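Local coordinates for protein HAD hydrolase, family IA, variant 3 (Entamoeba histolytica, PDB 6W04) that probably acts as a magnesium-dependent hydrolase of the haloacid dehalogenase superfamily, with a magnesium ion bound at the C-terminal edge of its parallel sheet, at residues C22-A27 with L35-F40. Residues are numbered along the deposited sequence; the frame is centred on the assembly and turned at random.
Sequences CWKEMA and LSEDEF
Glu-39 OE1 is held by two donors: the backbone N of Ser-36, the N-cap residue following Leu-35, at 2.9 Å, and the guanidinium of Arg-31 in a salt bridge. The Ser-36 N-H arrives on the anti side of the carboxylate, 20° out of its plane. In return Ser-36 OG accepts from Glu-39 N at 3.0 Å, completing a capping box at the start of helix 37-43, while His-54 NE2 is hydrogen-bonded to Glu-39 OE2.

Leu-35 packs against helix 16-31. Ala-27 CB abuts Leu-35 CG at 3.8 Å and covers Leu-35 N, a buried amide with no partner in the model. Leu-35 CD1 reaches Trp-23 CB at 4.1 Å; the indole continues away toward helix 48-56, and its CD1 only grazes Phe-40 CE1, near the plane of the phenyl ring. With CG beside its backbone N (chi1 -75°) and the chain extended beyond, Lys-24 runs its methylenes past Leu-35 O, the nearest, CG, at 3.5 Å. Lys-24 NZ comes nearest to Glu-37 CG, at 3.9 Å, and stays 5.1 Å from Glu-37 OE2, too far for a salt bridge.

Both helices belong to the helical cap inserted after strand 3-7 of the Rossmann-like core, as in other HAD enzymes of this subclass; the Phe-40 side chain is about 12 Å from the magnesium. No hydrogen bond crosses between the segments: apolar contacts and the lysine methylenes against Leu-35 O join them, the capping bonds and the Arg-31 salt bridge hold the start of helix 37-43 beside Leu-35, and the Lys-24 and Glu-37 charges probably attract only weakly.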
loop_
_atom_site.group_PDB
_atom_site.type_symbol
_atom_site.label_atom_id
_atom_site.label_comp_id
_atom_site.label_asym_id
_atom_site.label_seq_id
_atom_site.Cartn_x
_atom_site.Cartn_y
_atom_site.Cartn_z
ATOM N N CYS A 22 11.450 -9.911 7.007
ATOM C CA CYS A 22 10.663 -11.140 7.048
ATOM C C CYS A 22 10.981 -12.043 5.868
ATOM O O CYS A 22 11.085 -13.261 6.037
ATOM C CB CYS A 22 9.169 -10.837 7.071
ATOM S SG CYS A 22 8.710 -9.980 8.565
ATOM N N TRP A 23 11.162 -11.477 4.673
ATOM C CA TRP A 23 11.527 -12.358 3.563
ATOM C C TRP A 23 12.948 -12.878 3.711
ATOM O O TRP A 23 13.248 -13.989 3.255
ATOM C CB TRP A 23 11.376 -11.653 2.199
ATOM C CG TRP A 23 9.949 -11.642 1.745
ATOM C CD1 TRP A 23 9.143 -10.548 1.573
ATOM C CD2 TRP A 23 9.155 -12.787 1.425
ATOM N NE1 TRP A 23 7.889 -10.949 1.146
ATOM C CE2 TRP A 23 7.873 -12.321 1.058
ATOM C CE3 TRP A 23 9.394 -14.174 1.444
ATOM C CZ2 TRP A 23 6.837 -13.187 0.702
ATOM C CZ3 TRP A 23 8.368 -15.031 1.091
ATOM C CH2 TRP A 23 7.101 -14.540 0.731
ATOM N N LYS A 24 13.848 -12.083 4.289
ATOM C CA LYS A 24 15.203 -12.573 4.484
ATOM C C LYS A 24 15.220 -13.697 5.501
ATOM O O LYS A 24 15.906 -14.717 5.319
ATOM C CB LYS A 24 16.135 -11.420 4.905
ATOM C CG LYS A 24 16.453 -10.532 3.713
ATOM C CD LYS A 24 17.256 -9.297 4.132
ATOM C CE LYS A 24 17.481 -8.391 2.941
ATOM N NZ LYS A 24 18.271 -7.197 3.302
ATOM N N GLU A 25 14.458 -13.531 6.574
ATOM C CA GLU A 25 14.347 -14.592 7.569
ATOM C C GLU A 25 13.729 -15.847 6.962
ATOM O O GLU A 25 14.190 -16.961 7.237
ATOM C CB GLU A 25 13.544 -14.083 8.783
ATOM C CG GLU A 25 13.270 -15.143 9.860
ATOM C CD GLU A 25 14.517 -15.593 10.647
ATOM O OE1 GLU A 25 14.528 -16.760 11.107
ATOM O OE2 GLU A 25 15.478 -14.797 10.822
ATOM N N MET A 26 12.699 -15.694 6.118
ATOM C CA MET A 26 12.079 -16.863 5.485
ATOM C C MET A 26 13.053 -17.569 4.557
ATOM O O MET A 26 13.114 -18.805 4.531
ATOM C CB MET A 26 10.836 -16.468 4.671
ATOM C CG MET A 26 9.657 -15.981 5.511
ATOM S SD MET A 26 9.157 -17.211 6.740
ATOM C CE MET A 26 8.551 -18.429 5.588
ATOM N N ALA A 27 13.782 -16.803 3.750
ATOM C CA ALA A 27 14.828 -17.396 2.929
ATOM C C ALA A 27 15.810 -18.196 3.775
ATOM O O ALA A 27 16.227 -19.299 3.392
ATOM C CB ALA A 27 15.549 -16.305 2.137
ATOM N N LEU A 35 18.131 -13.742 1.925
ATOM C CA LEU A 35 18.287 -12.978 0.690
ATOM C C LEU A 35 19.358 -11.914 0.888
ATOM O O LEU A 35 19.429 -11.286 1.941
ATOM C CB LEU A 35 16.968 -12.308 0.287
ATOM C CG LEU A 35 15.712 -13.145 0.034
ATOM C CD1 LEU A 35 14.545 -12.203 -0.304
ATOM C CD2 LEU A 35 15.926 -14.187 -1.110
ATOM N N SER A 36 20.230 -11.738 -0.111
ATOM C CA SER A 36 21.158 -10.613 -0.049
ATOM C C SER A 36 20.414 -9.304 -0.318
ATOM O O SER A 36 19.278 -9.287 -0.808
ATOM C CB SER A 36 22.288 -10.770 -1.070
ATOM O OG SER A 36 21.753 -10.761 -2.377
ATOM N N GLU A 37 21.084 -8.187 -0.026
ATOM C CA GLU A 37 20.491 -6.890 -0.332
ATOM C C GLU A 37 20.219 -6.751 -1.825
ATOM O O GLU A 37 19.205 -6.168 -2.228
ATOM C CB GLU A 37 21.396 -5.761 0.163
ATOM C CG GLU A 37 21.441 -5.630 1.670
ATOM C CD GLU A 37 22.366 -4.500 2.115
ATOM O OE1 GLU A 37 22.961 -3.835 1.236
ATOM O OE2 GLU A 37 22.493 -4.276 3.336
ATOM N N ASP A 38 21.110 -7.300 -2.661
ATOM C CA ASP A 38 20.906 -7.264 -4.106
ATOM C C ASP A 38 19.736 -8.143 -4.524
ATOM O O ASP A 38 18.949 -7.751 -5.394
ATOM C CB ASP A 38 22.178 -7.690 -4.838
ATOM C CG ASP A 38 23.319 -6.671 -4.695
ATOM O OD1 ASP A 38 23.052 -5.451 -4.569
ATOM O OD2 ASP A 38 24.492 -7.101 -4.707
ATOM N N GLU A 39 19.603 -9.341 -3.936
ATOM C CA GLU A 39 18.421 -10.151 -4.236
ATOM C C GLU A 39 17.151 -9.389 -3.907
ATOM O O GLU A 39 16.237 -9.308 -4.732
ATOM C CB GLU A 39 18.448 -11.481 -3.474
ATOM C CG GLU A 39 19.337 -12.539 -4.110
ATOM C CD GLU A 39 19.329 -13.823 -3.318
ATOM O OE1 GLU A 39 19.837 -13.805 -2.177
ATOM O OE2 GLU A 39 18.799 -14.842 -3.828
ATOM N N PHE A 40 17.077 -8.791 -2.707
ATOM C CA PHE A 40 15.811 -8.173 -2.336
ATOM C C PHE A 40 15.504 -6.949 -3.193
ATOM O O PHE A 40 14.331 -6.692 -3.490
ATOM C CB PHE A 40 15.764 -7.800 -0.847
ATOM C CG PHE A 40 14.416 -7.274 -0.430
ATOM C CD1 PHE A 40 13.346 -8.142 -0.262
ATOM C CD2 PHE A 40 14.205 -5.912 -0.286
ATOM C CE1 PHE A 40 12.095 -7.664 0.070
ATOM C CE2 PHE A 40 12.963 -5.419 0.054
ATOM C CZ PHE A 40 11.905 -6.295 0.230
#